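Local coordinates for protein SAM-dependent O-methyltransferase (Leptospira interrogans, PDB 2HNK) that binds S-adenosyl-L-homocysteine in a Rossmann-like fold and probably transfers methyl groups from S-adenosylmethionine to oxygen atoms of its substrates, at residues Phe27-Lys32 against Trp105-Leu110; Asp156-Pro161 against Gln194-Val199. All blocks are in the same frame, centred on the assembly; numbering follows the deposited sequence.

Contact 1 of 2, residues Phe27-Lys32 against Trp105-Leu110; sequences FLKLRK and WKENGL
A salt bridge joins K29 to E107. The two side chains cross at about a right angle; K29 NZ donates to E107 OE2 at 2.8 Å, and OE2 accepts through its syn lone pair, on the side of OE1. K29 leaves its helix with CG anti to the backbone N (chi1 -171°) and stays extended until a bend at chi4 turns NZ onto the carboxylate. E107 OE1 is held separately by the hydroxyl of S26, so both carboxylate oxygens have partners.

The second meeting is of an amide with a ring. N108 OD1 lies in the plane of the F27 ring, at its edge, 3.6 Å from F27 CE1, and the ring and amide planes stand 89° apart. The partially positive ring hydrogens thus face the carbonyl oxygen, while N108 ND2 is bonded to Y104 O and S26 OG.

Just beyond, G109 has positive phi in a Schellman motif, with L110 N bonded to W105 O at 2.9 Å. One hydroxyl, S26 OG, thus ties carboxylate and amide together; the bonds of ND2 set the amide's flip and leave OD1 to face the ring edge. The ion pair, between exposed residues, is probably moderated by solvent.

Contact 2 of 2, residues Asp156-Pro161 against Gln194-Val199; sequences DKENYP and QEPSTV. With SAH (S-adenosyl-L-homocysteine), chain O.
E158 and P196 lie side by side with their side chains pointing the same way, so that E158 OE1 sits 3.5 Å from P196 CB. E158 CG is placed between its own backbone N and carbonyl carbon (chi1 69°), and from there the extended chain brings OE1 against P196 CB, at the near corner of the ring. At its base, E158 CB is 3.3 Å from P196 O; the same oxygen receives a CA-H...O contact from E158 CA at 3.4 Å.

Next to this pair, K157 and S197 meet through their beta carbons, 3.7 Å apart between K157 CB and S197 CB, and their polar ends part. The K157 chain bends at chi2 and carries NZ to Y160 OH and A155 O; NZ also makes a salt bridge to OD1 of D154, whose other oxygen, OD2, is hydrogen-bonded to SAH. S197 OG is taken by W184 NE1. The backbones are close enough for E158 and S197 to bring their CA atoms within 4.1 Å.

On the ligand side, D156 OD1 approaches SAH N6 to 3.0 Å and is hydrogen-bonded to Y163 OH, while D156 OD2 accepts N159 ND2 through its syn lone pair. T198 OG1 bonds E195 OE1, tying the first turn of helix 196-210 to its N-cap residue. The arrangement joins the start of that helix to the turn following strand 148-153, a loop at the C-terminal edge of the Rossmann-like sheet, where methyltransferases of this fold bind the adenosyl cofactor.

Contact 1 closes before contact 2 opens along the chain, and the two lie on opposite sides of the chain's centre, their centres about 30 Å apart and their nearest atoms about 16 Å apart. They share no helix: contact 1 joins helices 25-35 and 95-107, while contact 2 sets the 3-10 turn 157-159, just before helix 160-170, against the first turn of helix 196-210. Helix 25-35 precedes the first strand, 63-67; in the mixed sheet helix 95-107 links strands 87-92 and 114-118, and the segments of contact 2 follow strands 148-153 and 175-180. Contact 2 includes a residue that binds S-adenosyl-L-homocysteine, whereas in contact 1 the F27 side chain stays about 10 Å from it.

Contact 1 of 2, residues Phe27-Lys32 against Trp105-Leu110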
# COMPACT_ATOMS: atom_id res chain seq x y z
N PHE C 27 -9.17 14.23 -14.76
CA PHE C 27 -8.02 14.18 -13.84
C PHE C 27 -6.76 14.75 -14.50
O PHE C 27 -6.03 15.54 -13.89
CB PHE C 27 -7.74 12.74 -13.39
CG PHE C 27 -8.71 12.19 -12.38
CD1 PHE C 27 -10.09 12.38 -12.51
CD2 PHE C 27 -8.24 11.40 -11.33
CE1 PHE C 27 -10.98 11.83 -11.58
CE2 PHE C 27 -9.13 10.84 -10.40
CZ PHE C 27 -10.50 11.06 -10.52
N LEU C 28 -6.51 14.33 -15.74
CA LEU C 28 -5.40 14.84 -16.54
C LEU C 28 -5.52 16.35 -16.72
O LEU C 28 -4.54 17.08 -16.57
CB LEU C 28 -5.36 14.15 -17.91
CG LEU C 28 -4.39 14.67 -18.97
CD1 LEU C 28 -2.95 14.59 -18.49
CD2 LEU C 28 -4.57 13.92 -20.29
N LYS C 29 -6.74 16.78 -17.04
CA LYS C 29 -7.09 18.20 -17.18
C LYS C 29 -6.66 18.99 -15.94
O LYS C 29 -6.01 20.03 -16.07
CB LYS C 29 -8.61 18.31 -17.42
CG LYS C 29 -9.16 19.67 -17.78
CD LYS C 29 -10.68 19.54 -18.01
CE LYS C 29 -11.33 20.84 -18.42
NZ LYS C 29 -11.62 21.71 -17.26
N LEU C 30 -7.00 18.47 -14.76
CA LEU C 30 -6.61 19.09 -13.49
C LEU C 30 -5.09 19.23 -13.32
O LEU C 30 -4.61 20.26 -12.86
CB LEU C 30 -7.23 18.35 -12.28
CG LEU C 30 -6.76 18.73 -10.86
CD1 LEU C 30 -6.88 20.24 -10.55
CD2 LEU C 30 -7.47 17.91 -9.81
N ARG C 31 -4.35 18.19 -13.68
CA ARG C 31 -2.89 18.20 -13.57
C ARG C 31 -2.28 19.29 -14.46
O ARG C 31 -1.40 20.03 -14.03
CB ARG C 31 -2.29 16.83 -13.89
CG ARG C 31 -2.71 15.73 -12.92
CD ARG C 31 -1.73 14.56 -12.88
NE ARG C 31 -1.85 13.68 -14.04
CZ ARG C 31 -0.92 13.55 -14.99
NH1 ARG C 31 0.21 14.23 -14.91
NH2 ARG C 31 -1.12 12.72 -16.01
N LYS C 32 -2.77 19.38 -15.70
CA LYS C 32 -2.36 20.44 -16.63
C LYS C 32 -2.68 21.83 -16.07
O LYS C 32 -1.82 22.72 -16.10
CB LYS C 32 -3.01 20.25 -18.00
CG LYS C 32 -2.49 19.05 -18.78
CD LYS C 32 -3.16 18.93 -20.14
CE LYS C 32 -2.60 17.75 -20.92
NZ LYS C 32 -3.45 17.37 -22.10
N TRP C 105 -14.34 18.29 -8.68
CA TRP C 105 -15.34 17.47 -7.99
C TRP C 105 -16.67 17.47 -8.77
O TRP C 105 -17.28 16.41 -8.98
CB TRP C 105 -15.58 17.97 -6.56
CG TRP C 105 -14.38 18.01 -5.66
CD1 TRP C 105 -13.22 17.30 -5.80
CD2 TRP C 105 -14.25 18.78 -4.46
NE1 TRP C 105 -12.37 17.58 -4.76
CE2 TRP C 105 -12.97 18.48 -3.92
CE3 TRP C 105 -15.08 19.68 -3.78
CZ2 TRP C 105 -12.50 19.07 -2.74
CZ3 TRP C 105 -14.61 20.27 -2.61
CH2 TRP C 105 -13.33 19.96 -2.09
N LYS C 106 -17.10 18.66 -9.19
CA LYS C 106 -18.34 18.83 -9.94
C LYS C 106 -18.26 18.17 -11.31
O LYS C 106 -19.20 17.48 -11.72
CB LYS C 106 -18.72 20.30 -10.08
CG LYS C 106 -20.16 20.54 -10.53
CD LYS C 106 -20.51 22.03 -10.56
CE LYS C 106 -20.61 22.66 -9.16
NZ LYS C 106 -21.76 22.12 -8.36
N GLU C 107 -17.14 18.38 -12.01
CA GLU C 107 -16.88 17.73 -13.31
C GLU C 107 -17.02 16.21 -13.23
O GLU C 107 -17.46 15.57 -14.18
CB GLU C 107 -15.48 18.06 -13.82
CG GLU C 107 -15.38 19.38 -14.59
CD GLU C 107 -14.08 19.51 -15.40
OE1 GLU C 107 -13.44 18.47 -15.69
OE2 GLU C 107 -13.69 20.65 -15.74
N ASN C 108 -16.66 15.65 -12.08
CA ASN C 108 -16.65 14.21 -11.91
C ASN C 108 -17.85 13.69 -11.12
O ASN C 108 -17.93 12.50 -10.82
CB ASN C 108 -15.33 13.78 -11.27
CG ASN C 108 -14.15 13.97 -12.22
OD1 ASN C 108 -13.92 13.15 -13.10
ND2 ASN C 108 -13.42 15.05 -12.04
N GLY C 109 -18.79 14.60 -10.80
CA GLY C 109 -20.04 14.25 -10.12
C GLY C 109 -19.85 13.65 -8.74
O GLY C 109 -20.63 12.78 -8.33
N LEU C 110 -18.84 14.13 -8.01
CA LEU C 110 -18.43 13.54 -6.74
C LEU C 110 -18.73 14.40 -5.50
O LEU C 110 -18.45 13.98 -4.38
CB LEU C 110 -16.93 13.21 -6.76
CG LEU C 110 -16.47 12.14 -7.76
CD1 LEU C 110 -14.97 12.26 -8.03
CD2 LEU C 110 -16.83 10.74 -7.28

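Contact 2 of 2, residues Asp156-Pro161 against Gln194-Val199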
# COMPACT_ATOMS: atom_id res chain seq x y z
N ASP C 156 0.76 21.72 5.87
CA ASP C 156 2.00 22.42 6.20
C ASP C 156 2.92 21.52 7.03
O ASP C 156 2.53 21.00 8.07
CB ASP C 156 1.72 23.76 6.90
CG ASP C 156 0.87 23.61 8.15
OD1 ASP C 156 -0.19 22.96 8.08
OD2 ASP C 156 1.28 24.16 9.20
N LYS C 157 4.13 21.32 6.52
CA LYS C 157 5.03 20.26 6.97
C LYS C 157 5.55 20.49 8.38
O LYS C 157 5.74 19.54 9.15
CB LYS C 157 6.21 20.10 6.00
CG LYS C 157 5.83 20.08 4.52
CD LYS C 157 4.85 18.95 4.19
CE LYS C 157 4.31 19.07 2.77
NZ LYS C 157 3.01 18.38 2.62
N GLU C 158 5.79 21.76 8.73
CA GLU C 158 6.33 22.11 10.04
C GLU C 158 5.36 21.73 11.16
O GLU C 158 5.79 21.52 12.30
CB GLU C 158 6.66 23.60 10.11
CG GLU C 158 5.44 24.49 10.11
CD GLU C 158 5.78 25.94 9.93
OE1 GLU C 158 6.88 26.24 9.39
OE2 GLU C 158 4.94 26.79 10.31
N ASN C 159 4.08 21.62 10.82
CA ASN C 159 3.05 21.21 11.76
C ASN C 159 2.70 19.72 11.81
O ASN C 159 1.78 19.34 12.55
CB ASN C 159 1.78 22.05 11.56
CG ASN C 159 1.73 23.26 12.49
OD1 ASN C 159 2.29 23.23 13.59
ND2 ASN C 159 1.06 24.32 12.06
N TYR C 160 3.42 18.89 11.05
CA TYR C 160 3.17 17.44 11.02
C TYR C 160 3.18 16.80 12.42
O TYR C 160 2.26 16.04 12.75
CB TYR C 160 4.18 16.72 10.11
CG TYR C 160 3.79 16.54 8.66
CD1 TYR C 160 3.01 17.48 7.98
CD2 TYR C 160 4.24 15.42 7.94
CE1 TYR C 160 2.67 17.30 6.63
CE2 TYR C 160 3.91 15.23 6.58
CZ TYR C 160 3.13 16.18 5.94
OH TYR C 160 2.81 16.00 4.61
N PRO C 161 4.22 17.09 13.26
CA PRO C 161 4.18 16.53 14.62
C PRO C 161 3.00 17.01 15.48
O PRO C 161 2.65 16.34 16.44
CB PRO C 161 5.52 16.96 15.23
CG PRO C 161 6.01 18.07 14.40
CD PRO C 161 5.45 17.88 13.03
N GLN C 194 17.88 22.25 8.07
CA GLN C 194 17.25 22.55 9.36
C GLN C 194 16.11 23.56 9.19
O GLN C 194 15.80 24.34 10.11
CB GLN C 194 18.29 23.06 10.38
CG GLN C 194 19.38 22.05 10.76
CD GLN C 194 18.84 20.91 11.62
OE1 GLN C 194 17.93 21.11 12.43
NE2 GLN C 194 19.38 19.71 11.44
N GLU C 195 15.51 23.56 8.01
CA GLU C 195 14.34 24.38 7.72
C GLU C 195 13.18 23.88 8.58
O GLU C 195 13.13 22.70 8.91
CB GLU C 195 13.97 24.31 6.23
CG GLU C 195 15.12 24.58 5.25
CD GLU C 195 15.97 23.35 4.93
OE1 GLU C 195 15.78 22.30 5.57
OE2 GLU C 195 16.83 23.43 4.03
N PRO C 196 12.26 24.77 8.98
CA PRO C 196 11.10 24.38 9.79
C PRO C 196 10.27 23.21 9.23
O PRO C 196 9.74 22.41 10.00
CB PRO C 196 10.25 25.65 9.85
CG PRO C 196 11.26 26.76 9.72
CD PRO C 196 12.26 26.23 8.72
N SER C 197 10.18 23.10 7.91
CA SER C 197 9.41 22.03 7.26
C SER C 197 10.13 20.69 7.42
O SER C 197 9.54 19.70 7.86
CB SER C 197 9.17 22.34 5.78
OG SER C 197 10.41 22.55 5.12
N THR C 198 11.43 20.71 7.11
CA THR C 198 12.30 19.55 7.25
C THR C 198 12.34 19.05 8.68
O THR C 198 12.33 17.84 8.91
CB THR C 198 13.74 19.86 6.78
OG1 THR C 198 13.70 20.56 5.54
CG2 THR C 198 14.55 18.57 6.63
N VAL C 199 12.39 19.99 9.63
CA VAL C 199 12.38 19.63 11.05
C VAL C 199 11.04 18.95 11.43
O VAL C 199 11.04 17.89 12.04
CB VAL C 199 12.73 20.85 11.98
CG1 VAL C 199 12.54 20.51 13.47
CG2 VAL C 199 14.18 21.32 11.73
N SAH O . -3.36 16.97 -1.53
CA SAH O . -3.02 18.01 -2.55
CB SAH O . -1.69 18.67 -2.20
CG SAH O . -1.70 19.45 -0.89
SD SAH O . -0.60 20.88 -1.01
C SAH O . -3.03 17.48 -3.99
O SAH O . -2.89 18.25 -4.95
OXT SAH O . -3.17 16.28 -4.24
C5' SAH O . -0.94 21.47 0.67
C4' SAH O . -2.23 22.27 0.83
O4' SAH O . -2.48 22.44 2.21
C3' SAH O . -2.16 23.66 0.22
O3' SAH O . -3.25 23.83 -0.64
C2' SAH O . -2.27 24.63 1.38
O2' SAH O . -3.14 25.70 1.04
C1' SAH O . -2.87 23.77 2.49
N9 SAH O . -2.46 24.18 3.85
C8 SAH O . -1.31 24.82 4.25
N7 SAH O . -1.36 25.01 5.59
C5 SAH O . -2.53 24.51 6.06
C6 SAH O . -3.10 24.43 7.33
N6 SAH O . -2.47 24.92 8.39
N1 SAH O . -4.35 23.85 7.48
C2 SAH O . -5.02 23.33 6.39
N3 SAH O . -4.45 23.41 5.14
C4 SAH O . -3.23 23.99 4.97